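Local coordinates for pseudoperoxidase (PDB 5VIA), which binds heme b with axial protein ligands to the iron, and is a pseudoperoxidase of the heme peroxidase family, at residues A[54-58]-A[132-136]; A[23-28]-A[95-99]; A[149-153]-A[251-256]. One frame throughout, in Å; residues are numbered along the deposited sequence.

Contact 1. Residues A[54-58]-A[132-136]. With HEM (protoporphyrin IX containing Fe), chain B.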
ATOM      1  N   GLU A  54     -12.825   0.774  -7.392  1.00 42.96           N
ATOM      2  CA  GLU A  54     -14.136   0.388  -6.912  1.00 46.95           C
ATOM      3  C   GLU A  54     -14.066  -1.066  -6.438  1.00 47.44           C
ATOM      4  O   GLU A  54     -14.791  -1.477  -5.524  1.00 47.34           O
ATOM      5  CB  GLU A  54     -15.153   0.544  -8.046  1.00 49.66           C
ATOM      6  CG  GLU A  54     -16.582   0.703  -7.589  1.00 53.83           C
ATOM      7  CD  GLU A  54     -16.720   1.729  -6.483  1.00 55.37           C
ATOM      8  OE1 GLU A  54     -16.224   2.869  -6.644  1.00 53.96           O
ATOM      9  OE2 GLU A  54     -17.319   1.384  -5.444  1.00 57.17           O
ATOM     10  N   THR A  55     -13.157  -1.829  -7.046  1.00 35.48           N
ATOM     11  CA  THR A  55     -13.012  -3.255  -6.747  1.00 35.78           C
ATOM     12  C   THR A  55     -11.544  -3.665  -6.551  1.00 34.51           C
ATOM     13  O   THR A  55     -10.646  -3.167  -7.252  1.00 32.61           O
ATOM     14  CB  THR A  55     -13.667  -4.111  -7.869  1.00 36.09           C
ATOM     15  OG1 THR A  55     -13.444  -5.501  -7.620  1.00 36.08           O
ATOM     16  CG2 THR A  55     -13.074  -3.753  -9.237  1.00 36.48           C
ATOM     17  N   VAL A  56     -11.292  -4.571  -5.602  1.00 28.79           N
ATOM     18  CA  VAL A  56      -9.935  -5.097  -5.407  1.00 27.17           C
ATOM     19  C   VAL A  56      -9.472  -5.974  -6.565  1.00 27.99           C
ATOM     20  O   VAL A  56      -8.287  -6.324  -6.654  1.00 30.14           O
ATOM     21  CB  VAL A  56      -9.770  -5.865  -4.060  1.00 31.47           C
ATOM     22  CG1 VAL A  56     -10.075  -4.948  -2.883  1.00 29.11           C
ATOM     23  CG2 VAL A  56     -10.656  -7.116  -4.022  1.00 31.19           C
ATOM     24  N   ASP A  57     -10.393  -6.328  -7.459  1.00 29.25           N
ATOM     25  CA  ASP A  57      -9.997  -6.966  -8.705  1.00 29.26           C
ATOM     26  C   ASP A  57      -9.009  -6.063  -9.455  1.00 31.27           C
ATOM     27  O   ASP A  57      -8.166  -6.551 -10.216  1.00 31.57           O
ATOM     28  CB  ASP A  57     -11.216  -7.274  -9.575  1.00 30.05           C
ATOM     29  CG  ASP A  57     -11.846  -8.616  -9.236  1.00 33.58           C
ATOM     30  OD1 ASP A  57     -11.152  -9.445  -8.602  1.00 33.69           O
ATOM     31  OD2 ASP A  57     -13.021  -8.847  -9.613  1.00 33.26           O
ATOM     32  N   GLU A  58      -9.098  -4.757  -9.220  1.00 28.80           N
ATOM     33  CA  GLU A  58      -8.153  -3.803  -9.823  1.00 27.24           C
ATOM     34  C   GLU A  58      -6.955  -3.514  -8.913  1.00 27.53           C
ATOM     35  O   GLU A  58      -5.813  -3.759  -9.292  1.00 28.20           O
ATOM     36  CB  GLU A  58      -8.857  -2.496 -10.203  1.00 27.21           C
ATOM     37  CG  GLU A  58      -7.958  -1.506 -10.966  1.00 27.36           C
ATOM     38  CD  GLU A  58      -8.714  -0.258 -11.396  1.00 26.85           C
ATOM     39  OE1 GLU A  58      -9.011   0.579 -10.516  1.00 27.67           O
ATOM     40  OE2 GLU A  58      -9.024  -0.120 -12.602  1.00 27.45           O
ATOM     41  N   GLN A 132     -13.205  -2.525 -21.358  1.00 65.31           N
ATOM     42  CA  GLN A 132     -12.252  -2.742 -20.280  1.00 62.94           C
ATOM     43  C   GLN A 132     -12.675  -1.862 -19.104  1.00 62.26           C
ATOM     44  O   GLN A 132     -12.989  -0.682 -19.287  1.00 63.71           O
ATOM     45  CB  GLN A 132     -10.836  -2.377 -20.745  1.00 60.81           C
ATOM     46  CG  GLN A 132      -9.738  -2.657 -19.733  1.00 58.70           C
ATOM     47  CD  GLN A 132      -8.385  -2.114 -20.166  1.00 58.57           C
ATOM     48  OE1 GLN A 132      -8.074  -2.048 -21.358  1.00 59.70           O
ATOM     49  NE2 GLN A 132      -7.575  -1.714 -19.194  1.00 57.87           N
ATOM     50  N   ASN A 133     -12.699  -2.439 -17.907  1.00 62.48           N
ATOM     51  CA  ASN A 133     -13.159  -1.732 -16.712  1.00 63.09           C
ATOM     52  C   ASN A 133     -12.056  -1.551 -15.673  1.00 58.71           C
ATOM     53  O   ASN A 133     -12.085  -0.612 -14.873  1.00 56.91           O
ATOM     54  CB  ASN A 133     -14.345  -2.476 -16.089  1.00 67.59           C
ATOM     55  CG  ASN A 133     -14.353  -3.959 -16.442  1.00 70.43           C
ATOM     56  OD1 ASN A 133     -13.376  -4.489 -16.980  1.00 71.28           O
ATOM     57  ND2 ASN A 133     -15.460  -4.634 -16.142  1.00 71.83           N
ATOM     58  N   VAL A 134     -11.088  -2.462 -15.688  1.00 39.29           N
ATOM     59  CA  VAL A 134      -9.968  -2.395 -14.762  1.00 38.32           C
ATOM     60  C   VAL A 134      -8.661  -2.098 -15.490  1.00 35.82           C
ATOM     61  O   VAL A 134      -8.435  -2.564 -16.605  1.00 37.89           O
ATOM     62  CB  VAL A 134      -9.846  -3.692 -13.935  1.00 41.24           C
ATOM     63  CG1 VAL A 134     -11.179  -3.998 -13.258  1.00 41.26           C
ATOM     64  CG2 VAL A 134      -9.445  -4.853 -14.818  1.00 41.71           C
ATOM     65  N   PHE A 135      -7.815  -1.293 -14.868  1.00 31.75           N
ATOM     66  CA  PHE A 135      -6.498  -1.004 -15.423  1.00 31.51           C
ATOM     67  C   PHE A 135      -5.514  -2.071 -14.974  1.00 32.49           C
ATOM     68  O   PHE A 135      -5.670  -2.642 -13.895  1.00 32.26           O
ATOM     69  CB  PHE A 135      -6.023   0.361 -14.946  1.00 29.29           C
ATOM     70  CG  PHE A 135      -6.703   1.514 -15.628  1.00 30.00           C
ATOM     71  CD1 PHE A 135      -6.273   1.945 -16.875  1.00 28.42           C
ATOM     72  CD2 PHE A 135      -7.764   2.173 -15.020  1.00 30.54           C
ATOM     73  CE1 PHE A 135      -6.885   3.015 -17.504  1.00 29.71           C
ATOM     74  CE2 PHE A 135      -8.383   3.238 -15.644  1.00 30.94           C
ATOM     75  CZ  PHE A 135      -7.935   3.669 -16.886  1.00 31.36           C
ATOM     76  N   SER A 136      -4.508  -2.356 -15.802  1.00 27.67           N
ATOM     77  CA  SER A 136      -3.476  -3.321 -15.423  1.00 26.93           C
ATOM     78  C   SER A 136      -2.649  -2.787 -14.257  1.00 27.13           C
ATOM     79  O   SER A 136      -2.607  -1.574 -14.000  1.00 26.85           O
ATOM     80  CB  SER A 136      -2.567  -3.637 -16.606  1.00 28.24           C
ATOM     81  OG  SER A 136      -1.707  -2.530 -16.858  1.00 27.41           O
TER
HETATM   82  CHA HEM B 500      -4.183  -5.041   0.904  1.00 25.64           C
HETATM   83  CHB HEM B 500      -4.620  -5.977  -3.859  1.00 20.37           C
HETATM   84  CHC HEM B 500      -1.358  -2.477  -4.682  1.00 21.94           C
HETATM   85  CHD HEM B 500      -0.403  -2.085   0.083  1.00 23.87           C
HETATM   86  C1A HEM B 500      -4.618  -5.518  -0.308  1.00 23.55           C
HETATM   87  C2A HEM B 500      -5.755  -6.395  -0.479  1.00 21.81           C
HETATM   88  C3A HEM B 500      -5.889  -6.654  -1.777  1.00 19.68           C
HETATM   89  C4A HEM B 500      -4.827  -5.952  -2.493  1.00 19.96           C
HETATM   90  CMA HEM B 500      -6.968  -7.544  -2.419  1.00 26.69           C
HETATM   91  CAA HEM B 500      -6.677  -6.890   0.656  1.00 22.76           C
HETATM   92  CBA HEM B 500      -7.555  -5.664   0.975  1.00 17.79           C
HETATM   93  CGA HEM B 500      -8.548  -5.918   2.087  1.00 26.20           C
HETATM   94  O1A HEM B 500      -9.421  -6.805   1.918  1.00 27.38           O
HETATM   95  O2A HEM B 500      -8.489  -5.207   3.128  1.00 25.36           O
HETATM   96  C1B HEM B 500      -3.794  -5.097  -4.529  1.00 24.43           C
HETATM   97  C2B HEM B 500      -3.603  -4.994  -5.957  1.00 20.83           C
HETATM   98  C3B HEM B 500      -2.721  -4.016  -6.207  1.00 26.03           C
HETATM   99  C4B HEM B 500      -2.277  -3.484  -4.920  1.00 26.16           C
HETATM  100  CMB HEM B 500      -4.338  -5.850  -7.001  1.00 19.27           C
HETATM  101  CAB HEM B 500      -2.270  -3.613  -7.634  1.00 27.17           C
HETATM  102  CBB HEM B 500      -1.852  -2.377  -7.927  1.00 22.93           C
HETATM  103  C1C HEM B 500      -0.804  -2.067  -3.482  1.00 20.65           C
HETATM  104  C2C HEM B 500       0.263  -1.073  -3.302  1.00 20.54           C
HETATM  105  C3C HEM B 500       0.515  -0.971  -1.969  1.00 19.91           C
HETATM  106  C4C HEM B 500      -0.376  -1.894  -1.282  1.00 21.01           C
HETATM  107  CMC HEM B 500       0.928  -0.296  -4.474  1.00 19.51           C
HETATM  108  CAC HEM B 500       1.492  -0.093  -1.153  1.00 21.12           C
HETATM  109  CBC HEM B 500       2.220   0.895  -1.692  1.00 45.69           C
HETATM  110  C1D HEM B 500      -1.316  -2.856   0.760  1.00 20.90           C
HETATM  111  C2D HEM B 500      -1.355  -3.037   2.196  1.00 20.79           C
HETATM  112  C3D HEM B 500      -2.535  -3.965   2.454  1.00 21.50           C
HETATM  113  C4D HEM B 500      -3.088  -4.248   1.146  1.00 21.37           C
HETATM  114  CMD HEM B 500      -0.405  -2.422   3.247  1.00 22.63           C
HETATM  115  CAD HEM B 500      -3.043  -4.466   3.832  1.00 19.04           C
HETATM  116  CBD HEM B 500      -4.027  -3.389   4.306  1.00 21.88           C
HETATM  117  CGD HEM B 500      -4.652  -3.747   5.633  1.00 27.99           C
HETATM  118  O1D HEM B 500      -5.629  -3.056   6.048  1.00 26.21           O
HETATM  119  O2D HEM B 500      -4.173  -4.723   6.263  1.00 21.51           O
HETATM  120  NA  HEM B 500      -4.064  -5.271  -1.560  1.00 21.47           N
HETATM  121  NB  HEM B 500      -2.967  -4.174  -3.927  1.00 21.70           N
HETATM  122  NC  HEM B 500      -1.165  -2.548  -2.220  1.00 22.92           N
HETATM  123  ND  HEM B 500      -2.341  -3.594   0.172  1.00 21.48           N
HETATM  124 FE   HEM B 500      -2.696  -3.879  -1.893  1.00 28.24          FE
HETATM  125  O   HOH W   1      -4.925  -4.454 -12.039  1.00 44.12           O
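E58 spends one carboxylate oxygen, OE2, on two partners at once: the backbone N-H of F135 across the contact and the guanidinium group of R124, with which it forms a salt bridge. This ties together two irregular loops of the heme-peroxidase fold, one of them running right beside the porphyrin. The E58 side chain gets there by stretching out, with CG anti to the backbone N (chi1 -174°) and CD carried on in the same extended line. From F135 N to E58 OE2 is 2.8 Å, a nearly straight bond (165° at the hydrogen) that meets the anti side of the oxygen, slightly out of the carboxylate plane. OE2 also lies at the edge of the F135 ring, 3.6 Å from F135 CD2. A guanidinium and a backbone N-H on one oxygen of this buried side chain would be expected to stabilise its charged form. Nearer the start of the side chain, V134 packs against it, with E58 CB 4.0 Å from V134 CB. Within loop 54-58, T55 OG1 accepts from D57 N, an ST turn just ahead of E58. The same loop reaches the cofactor, through V56 CB, 3.7 Å from the heme methyl CMA, and through E58 O, 3.4 Å from CMB. A water bridges the two loops, donating to E58 O at 3.0 Å and to F135 O at 2.7 Å.

Contact 2. Residues A[23-28]-A[95-99]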
ATOM      1  N   ALA A  23       2.327   8.372  15.834  1.00 39.52           N
ATOM      2  CA  ALA A  23       1.584   7.357  15.097  1.00 38.63           C
ATOM      3  C   ALA A  23       1.935   5.944  15.583  1.00 39.47           C
ATOM      4  O   ALA A  23       1.052   5.095  15.740  1.00 39.89           O
ATOM      5  CB  ALA A  23       1.826   7.495  13.602  1.00 36.78           C
ATOM      6  N   CYS A  24       3.221   5.695  15.822  1.00 41.06           N
ATOM      7  CA  CYS A  24       3.674   4.395  16.316  1.00 40.40           C
ATOM      8  C   CYS A  24       3.006   3.983  17.626  1.00 41.64           C
ATOM      9  O   CYS A  24       2.685   2.806  17.816  1.00 42.32           O
ATOM     10  CB  CYS A  24       5.186   4.399  16.508  1.00 42.37           C
ATOM     11  SG  CYS A  24       6.104   4.189  14.979  1.00 40.05           S
ATOM     12  N   LYS A  25       2.812   4.942  18.527  1.00 42.45           N
ATOM     13  CA  LYS A  25       2.170   4.656  19.807  1.00 47.06           C
ATOM     14  C   LYS A  25       0.721   4.214  19.603  1.00 48.41           C
ATOM     15  O   LYS A  25       0.236   3.317  20.299  1.00 50.01           O
ATOM     16  CB  LYS A  25       2.253   5.872  20.738  1.00 50.09           C
ATOM     17  CG  LYS A  25       3.688   6.353  20.987  1.00 54.02           C
ATOM     18  CD  LYS A  25       3.792   7.235  22.228  1.00 59.02           C
ATOM     19  CE  LYS A  25       5.255   7.570  22.580  1.00 60.71           C
ATOM     20  NZ  LYS A  25       5.805   8.736  21.807  1.00 59.66           N
ATOM     21  N   GLN A  26       0.043   4.831  18.638  1.00 45.72           N
ATOM     22  CA  GLN A  26      -1.315   4.430  18.277  1.00 45.50           C
ATOM     23  C   GLN A  26      -1.321   2.987  17.767  1.00 44.09           C
ATOM     24  O   GLN A  26      -2.179   2.179  18.146  1.00 44.35           O
ATOM     25  CB  GLN A  26      -1.899   5.384  17.226  1.00 44.71           C
ATOM     26  CG  GLN A  26      -2.256   6.770  17.775  1.00 46.95           C
ATOM     27  CD  GLN A  26      -3.232   6.703  18.939  1.00 50.75           C
ATOM     28  OE1 GLN A  26      -4.169   5.900  18.936  1.00 50.51           O
ATOM     29  NE2 GLN A  26      -3.006   7.535  19.950  1.00 51.71           N
ATOM     30  N   PHE A  27      -0.334   2.663  16.935  1.00 36.82           N
ATOM     31  CA  PHE A  27      -0.179   1.320  16.394  1.00 34.51           C
ATOM     32  C   PHE A  27       0.103   0.300  17.488  1.00 38.02           C
ATOM     33  O   PHE A  27      -0.190  -0.882  17.323  1.00 39.37           O
ATOM     34  CB  PHE A  27       0.942   1.289  15.350  1.00 33.09           C
ATOM     35  CG  PHE A  27       0.683   2.167  14.165  1.00 33.64           C
ATOM     36  CD1 PHE A  27      -0.623   2.491  13.799  1.00 33.75           C
ATOM     37  CD2 PHE A  27       1.734   2.681  13.422  1.00 32.84           C
ATOM     38  CE1 PHE A  27      -0.872   3.320  12.705  1.00 34.22           C
ATOM     39  CE2 PHE A  27       1.495   3.502  12.329  1.00 33.90           C
ATOM     40  CZ  PHE A  27       0.190   3.819  11.965  1.00 34.41           C
ATOM     41  N   GLU A  28       0.675   0.749  18.598  1.00 47.23           N
ATOM     42  CA  GLU A  28       0.959  -0.159  19.699  1.00 50.05           C
ATOM     43  C   GLU A  28      -0.315  -0.731  20.334  1.00 50.74           C
ATOM     44  O   GLU A  28      -0.303  -1.847  20.859  1.00 52.88           O
ATOM     45  CB  GLU A  28       1.872   0.516  20.734  1.00 52.70           C
ATOM     46  CG  GLU A  28       3.329   0.580  20.265  1.00 52.57           C
ATOM     47  CD  GLU A  28       4.173   1.596  21.010  1.00 54.78           C
ATOM     48  OE1 GLU A  28       3.724   2.134  22.041  1.00 58.09           O
ATOM     49  OE2 GLU A  28       5.304   1.856  20.553  1.00 57.61           O
ATOM     50  N   ALA A  95       5.353   5.639   9.427  1.00 29.57           N
ATOM     51  CA  ALA A  95       5.334   5.046  10.762  1.00 30.78           C
ATOM     52  C   ALA A  95       4.817   3.605  10.730  1.00 29.35           C
ATOM     53  O   ALA A  95       5.243   2.769  11.538  1.00 30.93           O
ATOM     54  CB  ALA A  95       4.511   5.896  11.707  1.00 29.22           C
ATOM     55  N   GLY A  96       3.907   3.315   9.798  1.00 27.89           N
ATOM     56  CA  GLY A  96       3.418   1.954   9.615  1.00 27.12           C
ATOM     57  C   GLY A  96       4.544   1.018   9.209  1.00 27.75           C
ATOM     58  O   GLY A  96       4.663  -0.098   9.730  1.00 25.80           O
ATOM     59  N   ILE A  97       5.377   1.466   8.270  1.00 26.56           N
ATOM     60  CA  ILE A  97       6.523   0.673   7.844  1.00 27.67           C
ATOM     61  C   ILE A  97       7.459   0.407   9.025  1.00 27.06           C
ATOM     62  O   ILE A  97       7.899  -0.734   9.248  1.00 28.00           O
ATOM     63  CB  ILE A  97       7.313   1.384   6.723  1.00 28.20           C
ATOM     64  CG1 ILE A  97       6.429   1.590   5.490  1.00 26.44           C
ATOM     65  CG2 ILE A  97       8.547   0.582   6.337  1.00 29.14           C
ATOM     66  CD1 ILE A  97       7.037   2.538   4.467  1.00 24.81           C
ATOM     67  N   LYS A  98       7.787   1.464   9.763  1.00 30.03           N
ATOM     68  CA  LYS A  98       8.621   1.352  10.957  1.00 30.03           C
ATOM     69  C   LYS A  98       8.041   0.354  11.948  1.00 31.17           C
ATOM     70  O   LYS A  98       8.761  -0.502  12.491  1.00 31.31           O
ATOM     71  CB  LYS A  98       8.738   2.722  11.640  1.00 31.08           C
ATOM     72  CG  LYS A  98       9.632   2.760  12.873  1.00 32.02           C
ATOM     73  CD  LYS A  98       9.671   4.170  13.463  1.00 34.26           C
ATOM     74  CE  LYS A  98      10.766   4.335  14.517  1.00 37.42           C
ATOM     75  NZ  LYS A  98      10.532   3.576  15.759  1.00 39.40           N
ATOM     76  N   TYR A  99       6.742   0.478  12.201  1.00 34.19           N
ATOM     77  CA  TYR A  99       6.096  -0.388  13.185  1.00 33.75           C
ATOM     78  C   TYR A  99       6.185  -1.841  12.731  1.00 34.28           C
ATOM     79  O   TYR A  99       6.373  -2.739  13.542  1.00 33.45           O
ATOM     80  CB  TYR A  99       4.636   0.028  13.432  1.00 33.77           C
ATOM     81  CG  TYR A  99       3.902  -0.923  14.366  1.00 35.38           C
ATOM     82  CD1 TYR A  99       4.058  -0.838  15.742  1.00 37.90           C
ATOM     83  CD2 TYR A  99       3.074  -1.921  13.857  1.00 34.74           C
ATOM     84  CE1 TYR A  99       3.402  -1.710  16.592  1.00 39.19           C
ATOM     85  CE2 TYR A  99       2.416  -2.804  14.696  1.00 37.03           C
ATOM     86  CZ  TYR A  99       2.580  -2.693  16.057  1.00 38.83           C
ATOM     87  OH  TYR A  99       1.927  -3.577  16.885  1.00 41.04           O
TER
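The segments 23-28 and 95-99, on helices 16-29 and 85-99, cross with their axes 9.3 Å apart at a signed angle of -52°, coming closest in backbone at C24 and A95. That angle is consistent with ridges-into-grooves packing built from residues four apart, and the rows A23-F27 and A95-Y99 have just that spacing, in a helical part of the peroxidase fold. At one end the surfaces are small: A23 CB sits 3.7 Å from A95 CB. Beside them C24 SG rests 4.0 Å from A95 CB and also touches the aliphatic CD of K98, whose chain runs extended as far as CE and then bends.

The two aromatic residues carry the rest. F27 places CG anti to its own carbonyl carbon (chi1 -62°), which points the CE2 corner of the ring at the main chain of the partner helix, 3.5 Å from G96 N. The carbonyl carbon, C, of A95 is met near the plane of the F27 ring, at its edge. Y99, with CG anti to the backbone N, lays its ring face over the start of the F27 side chain. The rings form an offset edge-to-face pair, the edge of F27 toward the face of Y99, with planes 60° apart and centroids 6.0 Å apart. Neighbouring helices close round the pair: A34 of helix 33-49 touches both side chains, and I72 of helix 67-79 packs on F27. A CH-pi contact completes the pair, F27 CB standing over the Y99 face, 3.9 Å from the ring centroid.

Contact 3. Residues A[149-153]-A[251-256]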
ATOM      1  N   GLU A 149      10.256  -0.190 -13.569  1.00 31.33           N
ATOM      2  CA  GLU A 149       9.656  -1.494 -13.284  1.00 31.55           C
ATOM      3  C   GLU A 149      10.189  -2.085 -11.973  1.00 31.50           C
ATOM      4  O   GLU A 149       9.446  -2.719 -11.218  1.00 32.13           O
ATOM      5  CB  GLU A 149       9.787  -2.484 -14.455  1.00 32.17           C
ATOM      6  CG  GLU A 149       8.993  -3.775 -14.157  1.00 37.25           C
ATOM      7  CD  GLU A 149       8.787  -4.685 -15.347  1.00 40.34           C
ATOM      8  OE1 GLU A 149       9.773  -4.994 -16.048  1.00 41.85           O
ATOM      9  OE2 GLU A 149       7.629  -5.108 -15.573  1.00 41.75           O
ATOM     10  N   ALA A 150      11.465  -1.848 -11.685  1.00 25.36           N
ATOM     11  CA  ALA A 150      12.056  -2.289 -10.419  1.00 26.36           C
ATOM     12  C   ALA A 150      11.321  -1.693  -9.214  1.00 25.70           C
ATOM     13  O   ALA A 150      11.043  -2.394  -8.233  1.00 25.56           O
ATOM     14  CB  ALA A 150      13.533  -1.924 -10.375  1.00 26.81           C
ATOM     15  N   GLU A 151      10.999  -0.403  -9.293  1.00 23.36           N
ATOM     16  CA  GLU A 151      10.287   0.276  -8.215  1.00 22.94           C
ATOM     17  C   GLU A 151       8.854  -0.241  -8.085  1.00 24.37           C
ATOM     18  O   GLU A 151       8.361  -0.436  -6.964  1.00 23.46           O
ATOM     19  CB  GLU A 151      10.311   1.799  -8.426  1.00 24.09           C
ATOM     20  CG  GLU A 151      11.668   2.446  -8.086  1.00 25.66           C
ATOM     21  CD  GLU A 151      11.841   3.845  -8.674  1.00 28.31           C
ATOM     22  OE1 GLU A 151      11.133   4.192  -9.648  1.00 25.05           O
ATOM     23  OE2 GLU A 151      12.713   4.597  -8.173  1.00 28.11           O
ATOM     24  N   CYS A 152       8.183  -0.473  -9.214  1.00 24.43           N
ATOM     25  CA  CYS A 152       6.812  -1.003  -9.164  1.00 23.91           C
ATOM     26  C   CYS A 152       6.777  -2.325  -8.414  1.00 24.06           C
ATOM     27  O   CYS A 152       5.958  -2.525  -7.506  1.00 24.16           O
ATOM     28  CB  CYS A 152       6.279  -1.246 -10.579  1.00 24.51           C
ATOM     29  SG  CYS A 152       5.949   0.243 -11.540  1.00 24.52           S
ATOM     30  N   VAL A 153       7.677  -3.223  -8.806  1.00 25.24           N
ATOM     31  CA  VAL A 153       7.736  -4.566  -8.223  1.00 25.81           C
ATOM     32  C   VAL A 153       8.119  -4.494  -6.751  1.00 26.93           C
ATOM     33  O   VAL A 153       7.577  -5.231  -5.915  1.00 26.51           O
ATOM     34  CB  VAL A 153       8.724  -5.446  -9.004  1.00 27.90           C
ATOM     35  CG1 VAL A 153       8.970  -6.780  -8.298  1.00 26.51           C
ATOM     36  CG2 VAL A 153       8.220  -5.656 -10.430  1.00 27.70           C
ATOM     37  N   THR A 251      10.542  -9.825 -17.574  1.00 37.08           N
ATOM     38  CA  THR A 251      11.229  -8.794 -16.798  1.00 37.01           C
ATOM     39  C   THR A 251      10.660  -8.650 -15.388  1.00 36.63           C
ATOM     40  O   THR A 251      11.413  -8.435 -14.434  1.00 36.86           O
ATOM     41  CB  THR A 251      11.189  -7.433 -17.493  1.00 37.39           C
ATOM     42  OG1 THR A 251       9.835  -6.974 -17.566  1.00 38.19           O
ATOM     43  CG2 THR A 251      11.761  -7.537 -18.890  1.00 35.91           C
ATOM     44  N   TRP A 252       9.338  -8.750 -15.261  1.00 32.80           N
ATOM     45  CA  TRP A 252       8.686  -8.695 -13.949  1.00 33.09           C
ATOM     46  C   TRP A 252       9.157  -9.847 -13.061  1.00 34.29           C
ATOM     47  O   TRP A 252       9.529  -9.646 -11.900  1.00 33.82           O
ATOM     48  CB  TRP A 252       7.166  -8.779 -14.112  1.00 35.53           C
ATOM     49  CG  TRP A 252       6.406  -8.538 -12.839  1.00 37.73           C
ATOM     50  CD1 TRP A 252       6.111  -9.452 -11.854  1.00 39.78           C
ATOM     51  CD2 TRP A 252       5.841  -7.293 -12.410  1.00 38.51           C
ATOM     52  NE1 TRP A 252       5.398  -8.840 -10.844  1.00 38.87           N
ATOM     53  CE2 TRP A 252       5.216  -7.519 -11.167  1.00 37.75           C
ATOM     54  CE3 TRP A 252       5.795  -6.009 -12.966  1.00 35.36           C
ATOM     55  CZ2 TRP A 252       4.564  -6.506 -10.474  1.00 36.97           C
ATOM     56  CZ3 TRP A 252       5.144  -5.009 -12.269  1.00 33.62           C
ATOM     57  CH2 TRP A 252       4.542  -5.259 -11.047  1.00 34.79           C
ATOM     58  N   ARG A 253       9.126 -11.054 -13.613  1.00 40.33           N
ATOM     59  CA  ARG A 253       9.543 -12.244 -12.880  1.00 41.17           C
ATOM     60  C   ARG A 253      11.009 -12.183 -12.443  1.00 40.25           C
ATOM     61  O   ARG A 253      11.331 -12.543 -11.314  1.00 39.41           O
ATOM     62  CB  ARG A 253       9.290 -13.510 -13.704  1.00 41.59           C
ATOM     63  CG  ARG A 253       9.910 -14.759 -13.086  1.00 43.87           C
ATOM     64  CD  ARG A 253       9.661 -15.997 -13.920  1.00 46.71           C
ATOM     65  NE  ARG A 253       8.529 -16.759 -13.409  1.00 49.06           N
ATOM     66  CZ  ARG A 253       8.634 -17.736 -12.518  1.00 50.39           C
ATOM     67  NH1 ARG A 253       9.820 -18.081 -12.035  1.00 52.24           N
ATOM     68  NH2 ARG A 253       7.556 -18.376 -12.117  1.00 52.87           N
ATOM     69  N   GLU A 254      11.901 -11.732 -13.329  1.00 39.76           N
ATOM     70  CA  GLU A 254      13.306 -11.610 -12.943  1.00 40.13           C
ATOM     71  C   GLU A 254      13.499 -10.646 -11.771  1.00 37.63           C
ATOM     72  O   GLU A 254      14.383 -10.842 -10.945  1.00 40.10           O
ATOM     73  CB  GLU A 254      14.197 -11.221 -14.128  1.00 43.44           C
ATOM     74  CG  GLU A 254      15.597 -10.689 -13.744  1.00 49.76           C
ATOM     75  CD  GLU A 254      16.530 -11.710 -13.044  1.00 55.00           C
ATOM     76  OE1 GLU A 254      16.080 -12.540 -12.215  1.00 54.45           O
ATOM     77  OE2 GLU A 254      17.755 -11.658 -13.321  1.00 58.21           O
ATOM     78  N   LEU A 255      12.658  -9.619 -11.682  1.00 29.92           N
ATOM     79  CA  LEU A 255      12.707  -8.721 -10.531  1.00 29.11           C
ATOM     80  C   LEU A 255      12.175  -9.417  -9.266  1.00 32.42           C
ATOM     81  O   LEU A 255      12.717  -9.232  -8.169  1.00 30.99           O
ATOM     82  CB  LEU A 255      11.938  -7.425 -10.814  1.00 29.31           C
ATOM     83  CG  LEU A 255      12.621  -6.490 -11.837  1.00 29.90           C
ATOM     84  CD1 LEU A 255      11.671  -5.442 -12.413  1.00 28.52           C
ATOM     85  CD2 LEU A 255      13.767  -5.797 -11.160  1.00 30.39           C
ATOM     86  N   VAL A 256      11.127 -10.223  -9.419  1.00 27.31           N
ATOM     87  CA  VAL A 256      10.587 -10.980  -8.286  1.00 27.42           C
ATOM     88  C   VAL A 256      11.621 -12.005  -7.800  1.00 32.88           C
ATOM     89  O   VAL A 256      11.883 -12.118  -6.601  1.00 33.49           O
ATOM     90  CB  VAL A 256       9.269 -11.675  -8.654  1.00 28.63           C
ATOM     91  CG1 VAL A 256       8.892 -12.721  -7.589  1.00 29.26           C
ATOM     92  CG2 VAL A 256       8.171 -10.641  -8.795  1.00 26.39           C
TER
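V153 holds CG1 anti to its backbone N (chi1 171°), leaving CG2 to point at W252, which swings its own CG anti to the backbone N (chi1 -172°) to present the indole face. Both residues sit on crossing helices of the peroxidase fold, 149-155 and 250-261; the axes of their segments 149-153 and 251-256 pass 9.8 Å apart at -59°. The result is a CH-pi contact: V153 CG2 stands 3.4 Å from the centroid of the six-membered ring, almost on its normal. The other branch, V153 CG1, packs on side chains of the partner helix, L255 CB at 3.9 Å and V256 CG2.

At the outer end T251 OG1 lies between two acceptors, E149 OE1 and N249 OD1, the latter also accepting from W252 N. The 2.5 Å from T251 OG1 to E149 OE1 is too short to take at face value. Around the indole, E149 works at the edge and in the ring plane, its OE2 coming 3.3 Å from W252 CE3, with the carboxylate turned steeply against the ring. Its aliphatic part is covered too, E149 CG lying 3.6 Å from L255 CD1, while the other methyl of L255, CD2, rests 4.0 Å from A150 CB.

Overall arrangement
The three contacts do not touch one another, and only contact 1 touches the heme, through V56 and E58 of the pocket; E58 is only two residues from C60, an axial ligand of the iron. Contact 3 is nearest to contact 1, about 8 Å between nearest atoms; its W252 side chain is about 8 Å from the heme and about 9 Å from the side chain of H159, the other axial ligand. Contact 2 sits opposite both across the chain's centre, with nearest atoms about 20 Å from contact 1 and about 12 Å from contact 3. It stays about 9 Å from the heme at G96, its F27 side chain about 8 Å from that of T36, which binds the heme.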